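Local structure of pentalenene synthase (Streptomyces chartreusis NRRL 3882, 6Q4S) at residues Y21-H26 and S47-Q52; A54-P59 and N308-L313; R28-W31 and L35-S38; E43-W48 and W72-F77. The protein probably catalyses the magnesium-dependent cyclisation of farnesyl diphosphate to the bicyclic sesquiterpenol 7-epi-alpha-eudesmol. All blocks are in the same frame, centred on the assembly; numbering follows the deposited sequence.

Interaction 1: residues Y21-H26 and S47-Q52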
loop_
_atom_site.group_PDB
_atom_site.type_symbol
_atom_site.label_atom_id
_atom_site.label_comp_id
_atom_site.label_asym_id
_atom_site.label_seq_id
_atom_site.Cartn_x
_atom_site.Cartn_y
_atom_site.Cartn_z
ATOM N N TYR A 21 -24.474 21.649 8.068
ATOM C CA TYR A 21 -25.244 20.374 8.019
ATOM C C TYR A 21 -24.332 19.190 8.515
ATOM O O TYR A 21 -24.686 18.414 9.418
ATOM C CB TYR A 21 -25.690 20.126 6.552
ATOM C CG TYR A 21 -26.218 18.744 6.325
ATOM C CD1 TYR A 21 -27.538 18.423 6.641
ATOM C CD2 TYR A 21 -25.376 17.724 5.863
ATOM C CE1 TYR A 21 -28.023 17.135 6.432
ATOM C CE2 TYR A 21 -25.849 16.428 5.687
ATOM C CZ TYR A 21 -27.179 16.144 5.991
ATOM O OH TYR A 21 -27.635 14.867 5.800
ATOM N N ALA A 22 -23.151 19.119 7.930
ATOM C CA ALA A 22 -22.194 18.001 8.214
ATOM C C ALA A 22 -21.494 18.094 9.534
ATOM O O ALA A 22 -21.342 17.070 10.255
ATOM C CB ALA A 22 -21.233 17.882 7.079
ATOM N N ARG A 23 -21.119 19.309 9.946
ATOM C CA ARG A 23 -20.578 19.543 11.301
ATOM C C ARG A 23 -21.466 18.935 12.350
ATOM O O ARG A 23 -21.010 18.277 13.264
ATOM C CB ARG A 23 -20.399 21.066 11.613
ATOM C CG ARG A 23 -19.619 21.392 12.863
ATOM C CD ARG A 23 -20.009 22.709 13.534
ATOM N NE ARG A 23 -19.824 23.823 12.630
ATOM C CZ ARG A 23 -18.641 24.385 12.387
ATOM N NH1 ARG A 23 -17.533 23.903 12.934
ATOM N NH2 ARG A 23 -18.555 25.403 11.558
ATOM N N ALA A 24 -22.760 19.206 12.262
ATOM C CA ALA A 24 -23.675 18.719 13.266
ATOM C C ALA A 24 -23.699 17.183 13.350
ATOM O O ALA A 24 -23.631 16.634 14.416
ATOM C CB ALA A 24 -25.105 19.269 12.995
ATOM N N ARG A 25 -23.775 16.516 12.230
ATOM C CA ARG A 25 -23.705 15.037 12.235
ATOM C C ARG A 25 -22.345 14.503 12.724
ATOM O O ARG A 25 -22.252 13.465 13.423
ATOM C CB ARG A 25 -23.990 14.533 10.832
ATOM C CG ARG A 25 -25.431 14.780 10.414
ATOM C CD ARG A 25 -25.697 14.260 9.028
ATOM N NE ARG A 25 -27.025 13.662 8.915
ATOM C CZ ARG A 25 -28.182 14.340 8.873
ATOM N NH1 ARG A 25 -28.212 15.678 8.939
ATOM N NH2 ARG A 25 -29.337 13.667 8.769
ATOM N N HIS A 26 -21.300 15.202 12.294
ATOM C CA HIS A 26 -19.889 14.833 12.604
ATOM C C HIS A 26 -19.672 14.927 14.082
ATOM O O HIS A 26 -19.108 14.022 14.701
ATOM C CB HIS A 26 -18.849 15.725 11.851
ATOM C CG HIS A 26 -17.481 15.593 12.411
ATOM N ND1 HIS A 26 -16.799 14.401 12.352
ATOM C CD2 HIS A 26 -16.719 16.440 13.145
ATOM C CE1 HIS A 26 -15.664 14.522 13.010
ATOM N NE2 HIS A 26 -15.586 15.752 13.488
ATOM N N SER A 47 -12.681 23.142 19.391
ATOM C CA SER A 47 -11.911 24.371 19.162
ATOM C C SER A 47 -10.991 24.297 17.969
ATOM O O SER A 47 -10.695 25.325 17.368
ATOM C CB SER A 47 -11.051 24.742 20.383
ATOM O OG SER A 47 -9.923 23.889 20.474
ATOM N N TRP A 48 -10.546 23.108 17.591
ATOM C CA TRP A 48 -9.667 22.971 16.420
ATOM C C TRP A 48 -10.381 23.311 15.113
ATOM O O TRP A 48 -9.723 23.472 14.070
ATOM C CB TRP A 48 -9.084 21.562 16.321
ATOM C CG TRP A 48 -8.432 21.016 17.571
ATOM C CD1 TRP A 48 -7.954 21.742 18.655
ATOM C CD2 TRP A 48 -8.173 19.619 17.865
ATOM N NE1 TRP A 48 -7.429 20.876 19.596
ATOM C CE2 TRP A 48 -7.551 19.572 19.146
ATOM C CE3 TRP A 48 -8.387 18.397 17.154
ATOM C CZ2 TRP A 48 -7.149 18.338 19.751
ATOM C CZ3 TRP A 48 -8.013 17.183 17.749
ATOM C CH2 TRP A 48 -7.390 17.165 19.049
ATOM N N ASP A 49 -11.724 23.376 15.150
ATOM C CA ASP A 49 -12.578 23.581 13.949
ATOM C C ASP A 49 -12.173 22.783 12.701
ATOM O O ASP A 49 -12.070 23.307 11.585
ATOM C CB ASP A 49 -12.795 25.085 13.642
ATOM C CG ASP A 49 -14.120 25.327 12.828
ATOM O OD1 ASP A 49 -14.955 24.337 12.671
ATOM O OD2 ASP A 49 -14.323 26.487 12.350
ATOM N N LEU A 50 -11.957 21.473 12.884
ATOM C CA LEU A 50 -11.705 20.586 11.734
ATOM C C LEU A 50 -12.806 20.561 10.672
ATOM O O LEU A 50 -12.520 20.517 9.512
ATOM C CB LEU A 50 -11.467 19.165 12.192
ATOM C CG LEU A 50 -10.231 18.982 13.040
ATOM C CD1 LEU A 50 -9.940 17.480 13.059
ATOM C CD2 LEU A 50 -9.020 19.732 12.521
ATOM N N PRO A 51 -14.086 20.663 11.069
ATOM C CA PRO A 51 -15.133 20.757 10.025
ATOM C C PRO A 51 -14.862 21.852 8.994
ATOM O O PRO A 51 -14.992 21.655 7.813
ATOM C CB PRO A 51 -16.385 21.025 10.843
ATOM C CG PRO A 51 -16.100 20.256 12.072
ATOM C CD PRO A 51 -14.672 20.529 12.402
ATOM N N GLN A 52 -14.384 22.992 9.458
ATOM C CA GLN A 52 -14.097 24.048 8.542
ATOM C C GLN A 52 -13.006 23.692 7.597
ATOM O O GLN A 52 -13.077 23.962 6.398
ATOM C CB GLN A 52 -13.810 25.343 9.342
ATOM C CG GLN A 52 -13.556 26.539 8.466
ATOM C CD GLN A 52 -12.771 27.627 9.200
ATOM O OE1 GLN A 52 -12.851 27.778 10.423
ATOM N NE2 GLN A 52 -11.975 28.340 8.455
#
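Arg23, in the second turn of helix 19-32, and Pro51, in the first turn of helix 50-57, mark the nearest approach of the two backbones, 5.7 Å from CA to CA. The arginine chain first runs over the proline ring, with its CG 3.8 Å from Pro51 CB. A bend at its third torsion (chi3 -59°) then carries the guanidinium on to the carboxylate of Asp49. The salt bridge rests on one bond, from Arg23 NH1 to Asp49 OD1 at 2.6 Å. The acceptor lies in the guanidinium plane, whereas the donor comes to the syn side of OD1 but 30° out of the carboxylate plane. A second acid, Glu20, pairs with Arg23 NE. About one turn further along the helix, His26 CD2 rests 4.0 Å from Pro51 CG, its two nitrogens being bonded to Tyr45 and Asn71. A leucine in place of Arg23 would probably keep some packing on Pro51 but leave Asp49 without its cationic mate across the helix pair. Asp49 has positive phi and holds the N-cap position of helix 50-57, so the short charged bond ties the start of that helix to helix 19-32; Asp49 and Glu20 share the charge of Arg23, which probably helps to fix the guanidinium's rotation.

Interaction 2: residues A54-P59 and N308-L313; sequences AARTYP and NYEWAL
Arg56 reaches helix 288-313 from helix 50-57 because its first torsion (chi1 -63°) sets CG opposite the carbonyl carbon, and from CG to NE the chain then runs straight out. A turn at the last torsion (chi4 -79°) swings the guanidinium over Glu310 CB and the backbone of Trp311. CD lies 3.8 Å from Trp311 N and 4.0 Å from Trp311 CB, while further out NH1 comes to 3.6 Å from Glu310 CB, which sits over one face of the guanidinium. The charged ends do not close: Glu310 bends at its second torsion (chi2 -99°), which leaves OE2 5.4 Å from Arg56 NH1. What joins the helices here is therefore mainly van der Waals contact of the arginine chain and the face of its guanidinium with the helix surface, supplemented perhaps by weak attraction between opposite charges. The backbones come nearest between Thr57 and Asn308, 6.9 Å from CA to CA. There the methyl CG2 of Thr57 faces the helix, 4.2 Å from Asn308 N, and its hydroxyl is bonded to Ala53 O in its own helix. Asn308 points its CB away from this contact, and its ND2 donates to OD1 of Asn223, which probably binds magnesium. Together with Ser227 and Glu231, Asn223 belongs to the second metal-binding motif characteristic of class I terpene synthases. The contact thus joins a short N-terminal helix to the last long helix of the all-alpha terpene synthase fold, next to that motif through Asn308 and Asn223.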
loop_
_atom_site.group_PDB
_atom_site.type_symbol
_atom_site.label_atom_id
_atom_site.label_comp_id
_atom_site.label_asym_id
_atom_site.label_seq_id
_atom_site.Cartn_x
_atom_site.Cartn_y
_atom_site.Cartn_z
ATOM N N ALA A 54 -12.278 20.713 6.549
ATOM C CA ALA A 54 -12.843 19.775 5.544
ATOM C C ALA A 54 -13.677 20.477 4.457
ATOM O O ALA A 54 -13.616 20.163 3.258
ATOM C CB ALA A 54 -13.641 18.717 6.243
ATOM N N ALA A 55 -14.468 21.452 4.898
ATOM C CA ALA A 55 -15.309 22.241 3.972
ATOM C C ALA A 55 -14.498 23.037 2.955
ATOM O O ALA A 55 -14.942 23.244 1.813
ATOM C CB ALA A 55 -16.225 23.175 4.793
ATOM N N ARG A 56 -13.296 23.477 3.337
ATOM C CA ARG A 56 -12.376 24.250 2.399
ATOM C C ARG A 56 -11.501 23.394 1.538
ATOM O O ARG A 56 -11.134 23.763 0.434
ATOM C CB ARG A 56 -11.507 25.152 3.256
ATOM C CG ARG A 56 -12.231 26.219 4.049
ATOM C CD ARG A 56 -11.198 27.064 4.810
ATOM N NE ARG A 56 -11.827 28.146 5.556
ATOM C CZ ARG A 56 -12.224 29.281 4.966
ATOM N NH1 ARG A 56 -12.041 29.483 3.665
ATOM N NH2 ARG A 56 -12.784 30.222 5.687
ATOM N N THR A 57 -11.146 22.195 2.039
ATOM C CA THR A 57 -10.334 21.278 1.249
ATOM C C THR A 57 -11.057 20.281 0.325
ATOM O O THR A 57 -10.470 19.820 -0.694
ATOM C CB THR A 57 -9.334 20.491 2.133
ATOM O OG1 THR A 57 -10.002 19.762 3.157
ATOM C CG2 THR A 57 -8.413 21.473 2.802
ATOM N N TYR A 58 -12.302 19.969 0.646
ATOM C CA TYR A 58 -13.124 19.083 -0.199
ATOM C C TYR A 58 -14.428 19.830 -0.588
ATOM O O TYR A 58 -15.511 19.433 -0.201
ATOM C CB TYR A 58 -13.452 17.790 0.555
ATOM C CG TYR A 58 -12.181 17.009 0.887
ATOM C CD1 TYR A 58 -11.360 16.560 -0.132
ATOM C CD2 TYR A 58 -11.803 16.793 2.188
ATOM C CE1 TYR A 58 -10.165 15.923 0.141
ATOM C CE2 TYR A 58 -10.602 16.149 2.465
ATOM C CZ TYR A 58 -9.792 15.747 1.452
ATOM O OH TYR A 58 -8.602 15.059 1.668
ATOM N N PRO A 59 -14.302 20.946 -1.297
ATOM C CA PRO A 59 -15.512 21.814 -1.409
ATOM C C PRO A 59 -16.642 21.279 -2.281
ATOM O O PRO A 59 -17.759 21.803 -2.176
ATOM C CB PRO A 59 -14.946 23.102 -2.010
ATOM C CG PRO A 59 -13.800 22.604 -2.824
ATOM C CD PRO A 59 -13.147 21.569 -1.940
ATOM N N ASN A 308 -6.137 24.943 3.260
ATOM C CA ASN A 308 -5.374 24.789 4.490
ATOM C C ASN A 308 -4.929 26.180 5.004
ATOM O O ASN A 308 -5.042 26.458 6.164
ATOM C CB ASN A 308 -4.133 23.895 4.318
ATOM C CG ASN A 308 -3.378 23.710 5.652
ATOM O OD1 ASN A 308 -3.871 23.099 6.592
ATOM N ND2 ASN A 308 -2.247 24.340 5.753
ATOM N N TYR A 309 -4.438 27.005 4.110
ATOM C CA TYR A 309 -3.987 28.353 4.489
ATOM C C TYR A 309 -5.110 29.174 5.137
ATOM O O TYR A 309 -4.995 29.668 6.325
ATOM C CB TYR A 309 -3.428 29.083 3.257
ATOM C CG TYR A 309 -3.059 30.510 3.575
ATOM C CD1 TYR A 309 -2.181 30.811 4.634
ATOM C CD2 TYR A 309 -3.635 31.576 2.883
ATOM C CE1 TYR A 309 -1.864 32.121 4.950
ATOM C CE2 TYR A 309 -3.305 32.895 3.198
ATOM C CZ TYR A 309 -2.424 33.152 4.233
ATOM O OH TYR A 309 -2.100 34.450 4.565
ATOM N N GLU A 310 -6.239 29.224 4.427
ATOM C CA GLU A 310 -7.392 30.031 4.895
ATOM C C GLU A 310 -7.928 29.481 6.134
ATOM O O GLU A 310 -8.376 30.245 6.976
ATOM C CB GLU A 310 -8.498 30.190 3.827
ATOM C CG GLU A 310 -7.978 30.559 2.440
ATOM C CD GLU A 310 -8.098 32.040 2.142
ATOM O OE1 GLU A 310 -7.841 32.801 3.105
ATOM O OE2 GLU A 310 -8.449 32.418 0.972
ATOM N N TRP A 311 -7.895 28.157 6.325
ATOM C CA TRP A 311 -8.315 27.618 7.652
ATOM C C TRP A 311 -7.329 28.017 8.822
ATOM O O TRP A 311 -7.728 28.265 9.971
ATOM C CB TRP A 311 -8.427 26.063 7.567
ATOM C CG TRP A 311 -8.568 25.366 8.844
ATOM C CD1 TRP A 311 -9.619 25.386 9.633
ATOM C CD2 TRP A 311 -7.608 24.485 9.463
ATOM N NE1 TRP A 311 -9.402 24.605 10.745
ATOM C CE2 TRP A 311 -8.176 24.034 10.656
ATOM C CE3 TRP A 311 -6.321 24.039 9.114
ATOM C CZ2 TRP A 311 -7.524 23.167 11.520
ATOM C CZ3 TRP A 311 -5.683 23.170 9.955
ATOM C CH2 TRP A 311 -6.279 22.750 11.162
ATOM N N ALA A 312 -6.041 27.995 8.526
ATOM C CA ALA A 312 -4.999 28.289 9.527
ATOM C C ALA A 312 -5.146 29.730 10.074
ATOM O O ALA A 312 -5.120 29.920 11.283
ATOM C CB ALA A 312 -3.620 28.060 8.928
ATOM N N LEU A 313 -5.387 30.691 9.191
ATOM C CA LEU A 313 -5.742 32.081 9.556
ATOM C C LEU A 313 -6.788 32.244 10.663
ATOM O O LEU A 313 -6.633 33.085 11.536
ATOM C CB LEU A 313 -6.228 32.848 8.331
ATOM C CG LEU A 313 -5.196 33.096 7.240
ATOM C CD1 LEU A 313 -5.867 33.811 6.076
ATOM C CD2 LEU A 313 -4.004 33.906 7.763
#

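Interaction 3: residues R28-W31 and L35-S38; sequences RWVW and LVRS
Trp31, in the last turn of helix 19-32, sends its CB away from residues 35-38, yet its indole doubles back against them. From CG, 4.1 Å from Val36 CG2, the ring system passes across that methyl, and the approach tightens to 3.6 Å at CE2. CG2 stands over the face of the five-membered ring, 3.8 Å from its centroid and 16° off the normal, a CH-pi contact. Further out, CE3 lies 3.9 Å from Val36 O, and at the tip CH2 comes to 3.7 Å from Ser38 C, so the indole spans three residues of the turn. Val36 can present this methyl because its first torsion (chi1 -54°) holds CG2 between its own backbone N and carbonyl carbon; the same methyl also touches CG2 of Val30. The backbone is pinned by Leu35 N, which donates to Val30 O at 3.0 Å, a bond spanning five residues where the helix ends. On the other flank, Leu35 CD1 presses against Trp29 CZ3 at 3.4 Å. Past the turn, Ser38 OG caps Gly41 N at the start of helix 39-47, whose Phe42 packs on Val30, Val36 and the Trp31 ring. Trp29 and Leu35 reach inward to helices 63-79 and 118-131, with Trp29 NE1 bonded to Glu125, and Leu35 O receives a bond from Gln82 of the DDXXD motif.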
loop_
_atom_site.group_PDB
_atom_site.type_symbol
_atom_site.label_atom_id
_atom_site.label_comp_id
_atom_site.label_asym_id
_atom_site.label_seq_id
_atom_site.Cartn_x
_atom_site.Cartn_y
_atom_site.Cartn_z
ATOM N N ARG A 28 -21.864 14.639 16.560
ATOM C CA ARG A 28 -22.551 13.515 17.216
ATOM C C ARG A 28 -21.816 12.193 17.011
ATOM O O ARG A 28 -21.722 11.376 17.933
ATOM C CB ARG A 28 -23.963 13.416 16.648
ATOM C CG ARG A 28 -24.871 14.398 17.435
ATOM C CD ARG A 28 -25.938 14.977 16.555
ATOM N NE ARG A 28 -26.753 13.895 16.127
ATOM C CZ ARG A 28 -27.298 13.782 14.939
ATOM N NH1 ARG A 28 -27.139 14.715 14.013
ATOM N NH2 ARG A 28 -28.021 12.691 14.697
ATOM N N TRP A 29 -21.288 12.035 15.801
ATOM C CA TRP A 29 -20.487 10.846 15.460
ATOM C C TRP A 29 -19.250 10.688 16.346
ATOM O O TRP A 29 -18.959 9.579 16.793
ATOM C CB TRP A 29 -20.158 10.884 13.999
ATOM C CG TRP A 29 -19.353 9.679 13.452
ATOM C CD1 TRP A 29 -19.868 8.535 12.873
ATOM C CD2 TRP A 29 -17.923 9.569 13.348
ATOM N NE1 TRP A 29 -18.835 7.721 12.443
ATOM C CE2 TRP A 29 -17.639 8.339 12.689
ATOM C CE3 TRP A 29 -16.864 10.389 13.724
ATOM C CZ2 TRP A 29 -16.321 7.896 12.449
ATOM C CZ3 TRP A 29 -15.526 9.939 13.493
ATOM C CH2 TRP A 29 -15.285 8.702 12.867
ATOM N N VAL A 30 -18.505 11.757 16.619
ATOM C CA VAL A 30 -17.317 11.586 17.463
ATOM C C VAL A 30 -17.673 11.014 18.837
ATOM O O VAL A 30 -16.907 10.215 19.431
ATOM C CB VAL A 30 -16.340 12.802 17.588
ATOM C CG1 VAL A 30 -15.912 13.290 16.218
ATOM C CG2 VAL A 30 -16.891 13.930 18.394
ATOM N N TRP A 31 -18.817 11.414 19.364
ATOM C CA TRP A 31 -19.345 10.725 20.582
ATOM C C TRP A 31 -19.864 9.282 20.426
ATOM O O TRP A 31 -19.612 8.409 21.228
ATOM C CB TRP A 31 -20.500 11.576 21.186
ATOM C CG TRP A 31 -20.034 12.729 21.921
ATOM C CD1 TRP A 31 -19.985 14.032 21.494
ATOM C CD2 TRP A 31 -19.568 12.722 23.251
ATOM N NE1 TRP A 31 -19.524 14.844 22.512
ATOM C CE2 TRP A 31 -19.237 14.045 23.592
ATOM C CE3 TRP A 31 -19.361 11.723 24.190
ATOM C CZ2 TRP A 31 -18.743 14.380 24.829
ATOM C CZ3 TRP A 31 -18.847 12.084 25.445
ATOM C CH2 TRP A 31 -18.545 13.377 25.738
ATOM N N LEU A 35 -14.662 8.449 20.331
ATOM C CA LEU A 35 -13.380 9.131 20.057
ATOM C C LEU A 35 -13.082 10.223 21.043
ATOM O O LEU A 35 -11.929 10.560 21.239
ATOM C CB LEU A 35 -13.358 9.687 18.637
ATOM C CG LEU A 35 -13.499 8.563 17.609
ATOM C CD1 LEU A 35 -13.642 9.131 16.225
ATOM C CD2 LEU A 35 -12.275 7.635 17.703
ATOM N N VAL A 36 -14.119 10.837 21.604
ATOM C CA VAL A 36 -13.972 11.697 22.747
ATOM C C VAL A 36 -14.748 11.025 23.891
ATOM O O VAL A 36 -15.784 10.312 23.664
ATOM C CB VAL A 36 -14.452 13.137 22.488
ATOM C CG1 VAL A 36 -13.787 13.743 21.271
ATOM C CG2 VAL A 36 -15.948 13.199 22.334
ATOM N N ARG A 37 -14.268 11.291 25.103
ATOM C CA ARG A 37 -14.740 10.612 26.333
ATOM C C ARG A 37 -15.266 11.544 27.459
ATOM O O ARG A 37 -15.812 11.069 28.423
ATOM C CB ARG A 37 -13.591 9.748 26.896
ATOM C CG ARG A 37 -13.095 8.643 25.942
ATOM C CD ARG A 37 -11.909 7.829 26.474
ATOM N NE ARG A 37 -10.714 8.637 26.772
ATOM C CZ ARG A 37 -9.796 9.067 25.886
ATOM N NH1 ARG A 37 -9.888 8.800 24.571
ATOM N NH2 ARG A 37 -8.761 9.788 26.325
ATOM N N SER A 38 -15.056 12.848 27.337
ATOM C CA SER A 38 -15.482 13.820 28.330
ATOM C C SER A 38 -15.892 15.091 27.631
ATOM O O SER A 38 -15.457 15.389 26.510
ATOM C CB SER A 38 -14.357 14.117 29.324
ATOM O OG SER A 38 -13.395 14.990 28.776
#

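Interaction 4: residues E43-W48 and W72-F77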
loop_
_atom_site.group_PDB
_atom_site.type_symbol
_atom_site.label_atom_id
_atom_site.label_comp_id
_atom_site.label_asym_id
_atom_site.label_seq_id
_atom_site.Cartn_x
_atom_site.Cartn_y
_atom_site.Cartn_z
ATOM N N GLU A 43 -14.912 19.704 23.972
ATOM C CA GLU A 43 -14.783 21.153 23.689
ATOM C C GLU A 43 -13.353 21.536 23.158
ATOM O O GLU A 43 -13.211 22.339 22.268
ATOM C CB GLU A 43 -15.214 21.972 24.918
ATOM C CG GLU A 43 -16.699 21.776 25.339
ATOM C CD GLU A 43 -17.757 22.257 24.312
ATOM O OE1 GLU A 43 -17.446 23.090 23.416
ATOM O OE2 GLU A 43 -18.934 21.812 24.395
ATOM N N GLU A 44 -12.326 20.897 23.682
ATOM C CA GLU A 44 -10.961 20.945 23.118
ATOM C C GLU A 44 -10.962 20.513 21.640
ATOM O O GLU A 44 -10.501 21.259 20.790
ATOM C CB GLU A 44 -10.050 20.059 23.988
ATOM C CG GLU A 44 -8.648 19.771 23.472
ATOM C CD GLU A 44 -7.693 20.964 23.528
ATOM O OE1 GLU A 44 -8.132 22.105 23.848
ATOM O OE2 GLU A 44 -6.479 20.745 23.243
ATOM N N TYR A 45 -11.560 19.350 21.329
ATOM C CA TYR A 45 -11.717 18.913 19.934
ATOM C C TYR A 45 -12.443 19.971 19.086
ATOM O O TYR A 45 -11.985 20.381 18.015
ATOM C CB TYR A 45 -12.398 17.507 19.820
ATOM C CG TYR A 45 -12.687 17.206 18.378
ATOM C CD1 TYR A 45 -11.642 16.928 17.515
ATOM C CD2 TYR A 45 -13.976 17.357 17.828
ATOM C CE1 TYR A 45 -11.852 16.760 16.169
ATOM C CE2 TYR A 45 -14.195 17.177 16.489
ATOM C CZ TYR A 45 -13.128 16.867 15.646
ATOM O OH TYR A 45 -13.314 16.736 14.295
ATOM N N LYS A 46 -13.587 20.457 19.575
ATOM C CA LYS A 46 -14.334 21.476 18.819
ATOM C C LYS A 46 -13.570 22.725 18.495
ATOM O O LYS A 46 -13.829 23.337 17.455
ATOM C CB LYS A 46 -15.596 21.920 19.554
ATOM C CG LYS A 46 -16.865 21.245 19.100
ATOM C CD LYS A 46 -18.059 21.827 19.869
ATOM C CE LYS A 46 -18.689 22.975 19.099
ATOM N NZ LYS A 46 -19.788 23.534 19.926
ATOM N N SER A 47 -12.681 23.142 19.391
ATOM C CA SER A 47 -11.911 24.371 19.162
ATOM C C SER A 47 -10.991 24.297 17.969
ATOM O O SER A 47 -10.695 25.325 17.368
ATOM C CB SER A 47 -11.051 24.742 20.383
ATOM O OG SER A 47 -9.923 23.889 20.474
ATOM N N TRP A 48 -10.546 23.108 17.591
ATOM C CA TRP A 48 -9.667 22.971 16.420
ATOM C C TRP A 48 -10.381 23.311 15.113
ATOM O O TRP A 48 -9.723 23.472 14.070
ATOM C CB TRP A 48 -9.084 21.562 16.321
ATOM C CG TRP A 48 -8.432 21.016 17.571
ATOM C CD1 TRP A 48 -7.954 21.742 18.655
ATOM C CD2 TRP A 48 -8.173 19.619 17.865
ATOM N NE1 TRP A 48 -7.429 20.876 19.596
ATOM C CE2 TRP A 48 -7.551 19.572 19.146
ATOM C CE3 TRP A 48 -8.387 18.397 17.154
ATOM C CZ2 TRP A 48 -7.149 18.338 19.751
ATOM C CZ3 TRP A 48 -8.013 17.183 17.749
ATOM C CH2 TRP A 48 -7.390 17.165 19.049
ATOM N N TRP A 72 -13.379 11.239 8.944
ATOM C CA TRP A 72 -11.994 10.895 8.605
ATOM C C TRP A 72 -10.952 11.895 9.098
ATOM O O TRP A 72 -10.046 11.533 9.834
ATOM C CB TRP A 72 -11.886 10.807 7.144
ATOM C CG TRP A 72 -10.579 10.403 6.646
ATOM C CD1 TRP A 72 -9.760 9.437 7.132
ATOM C CD2 TRP A 72 -9.943 10.953 5.541
ATOM N NE1 TRP A 72 -8.626 9.338 6.369
ATOM C CE2 TRP A 72 -8.698 10.282 5.390
ATOM C CE3 TRP A 72 -10.269 11.982 4.665
ATOM C CZ2 TRP A 72 -7.845 10.550 4.330
ATOM C CZ3 TRP A 72 -9.425 12.273 3.663
ATOM C CH2 TRP A 72 -8.216 11.566 3.489
ATOM N N PHE A 73 -11.146 13.160 8.741
ATOM C CA PHE A 73 -10.360 14.238 9.277
ATOM C C PHE A 73 -10.135 14.108 10.781
ATOM O O PHE A 73 -9.041 14.325 11.241
ATOM C CB PHE A 73 -11.038 15.585 9.043
ATOM C CG PHE A 73 -10.309 16.507 8.150
ATOM C CD1 PHE A 73 -9.462 17.445 8.674
ATOM C CD2 PHE A 73 -10.554 16.527 6.787
ATOM C CE1 PHE A 73 -8.811 18.342 7.858
ATOM C CE2 PHE A 73 -9.944 17.469 5.955
ATOM C CZ PHE A 73 -9.061 18.347 6.485
ATOM N N SER A 74 -11.178 13.824 11.549
ATOM C CA SER A 74 -11.029 13.757 12.947
ATOM C C SER A 74 -10.079 12.627 13.415
ATOM O O SER A 74 -9.493 12.774 14.497
ATOM C CB SER A 74 -12.388 13.629 13.688
ATOM O OG SER A 74 -12.988 12.363 13.517
ATOM N N LEU A 75 -9.992 11.526 12.641
ATOM C CA LEU A 75 -9.261 10.306 13.051
ATOM C C LEU A 75 -7.811 10.615 13.226
ATOM O O LEU A 75 -7.248 10.328 14.265
ATOM C CB LEU A 75 -9.410 9.125 12.052
ATOM C CG LEU A 75 -10.830 8.639 12.056
ATOM C CD1 LEU A 75 -11.082 7.516 11.085
ATOM C CD2 LEU A 75 -11.262 8.271 13.448
ATOM N N ALA A 76 -7.235 11.228 12.222
ATOM C CA ALA A 76 -5.857 11.590 12.265
ATOM C C ALA A 76 -5.532 12.544 13.413
ATOM O O ALA A 76 -4.538 12.374 14.080
ATOM C CB ALA A 76 -5.476 12.219 10.956
ATOM N N PHE A 77 -6.324 13.587 13.597
ATOM C CA PHE A 77 -6.050 14.579 14.616
ATOM C C PHE A 77 -6.329 14.099 16.031
ATOM O O PHE A 77 -5.715 14.563 16.975
ATOM C CB PHE A 77 -6.857 15.851 14.371
ATOM C CG PHE A 77 -6.339 16.697 13.239
ATOM C CD1 PHE A 77 -6.613 16.367 11.886
ATOM C CD2 PHE A 77 -5.596 17.851 13.509
ATOM C CE1 PHE A 77 -6.126 17.153 10.846
ATOM C CE2 PHE A 77 -5.106 18.652 12.455
ATOM C CZ PHE A 77 -5.388 18.309 11.127
#
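Helix 63-79 of the class I terpene synthase fold leads straight into the aspartate-rich DDXXD motif at Asp80-Asp84, and against its last turns lean Tyr45 of helix 39-47 and Trp48 just along the chain. Tyr45 swings its ring across the gap by placing CG opposite its backbone N (chi1 173°), so that OH meets Ser74 CB at 3.3 Å. This hydroxyl is hydrogen-bonded to His26 NE2, whereas Ser74 turns its own hydroxyl back to Asn71 O. A phenylalanine in place of Tyr45 would probably leave His26 NE2 without this partner and open a gap beside Ser74. Next to this pair, the Trp48 and Phe77 side chains run antiparallel alongside one another. The benzo ring of the indole does the touching, through CZ3, which lies 3.8 Å from Phe77 CB and 3.6 Å from Phe77 O. The side chain of Trp48 comes within about 6 Å of that of Asp80, a likely magnesium ligand. The indole is braced by the backbone just before it, with Tyr45 CA above the centre of one face and Glu44 O over the rim of that face, 3.2 Å above the plane; Glu44 O also accepts a bond from Ser47 OG at 2.7 Å.

Overall arrangement
All four contacts involve the N-terminal part of the chain, three among residues 19-79 and interaction 2 with the last helix, 288-313. Interactions 1 and 4 have centres 8 Å apart and are coupled by His26 NE2 to Tyr45 OH at 2.6 Å. Interaction 3 is nested within the loop closed by interaction 1 and meets interaction 4 where Trp29 CZ3 lies 3.5 Å from Ser74 OG. Interactions 1 and 2 share helix 50-57, and Asp49 O approaches Trp311 NE1 at 3.1 Å. Interactions 2 and 3 do not touch. Two of the contacts come near the probable metal-binding residues: Arg37 in interaction 3 is about 7 Å from Asp84, side chain to side chain, and Asn308 in interaction 2 about 3 Å from Asn223.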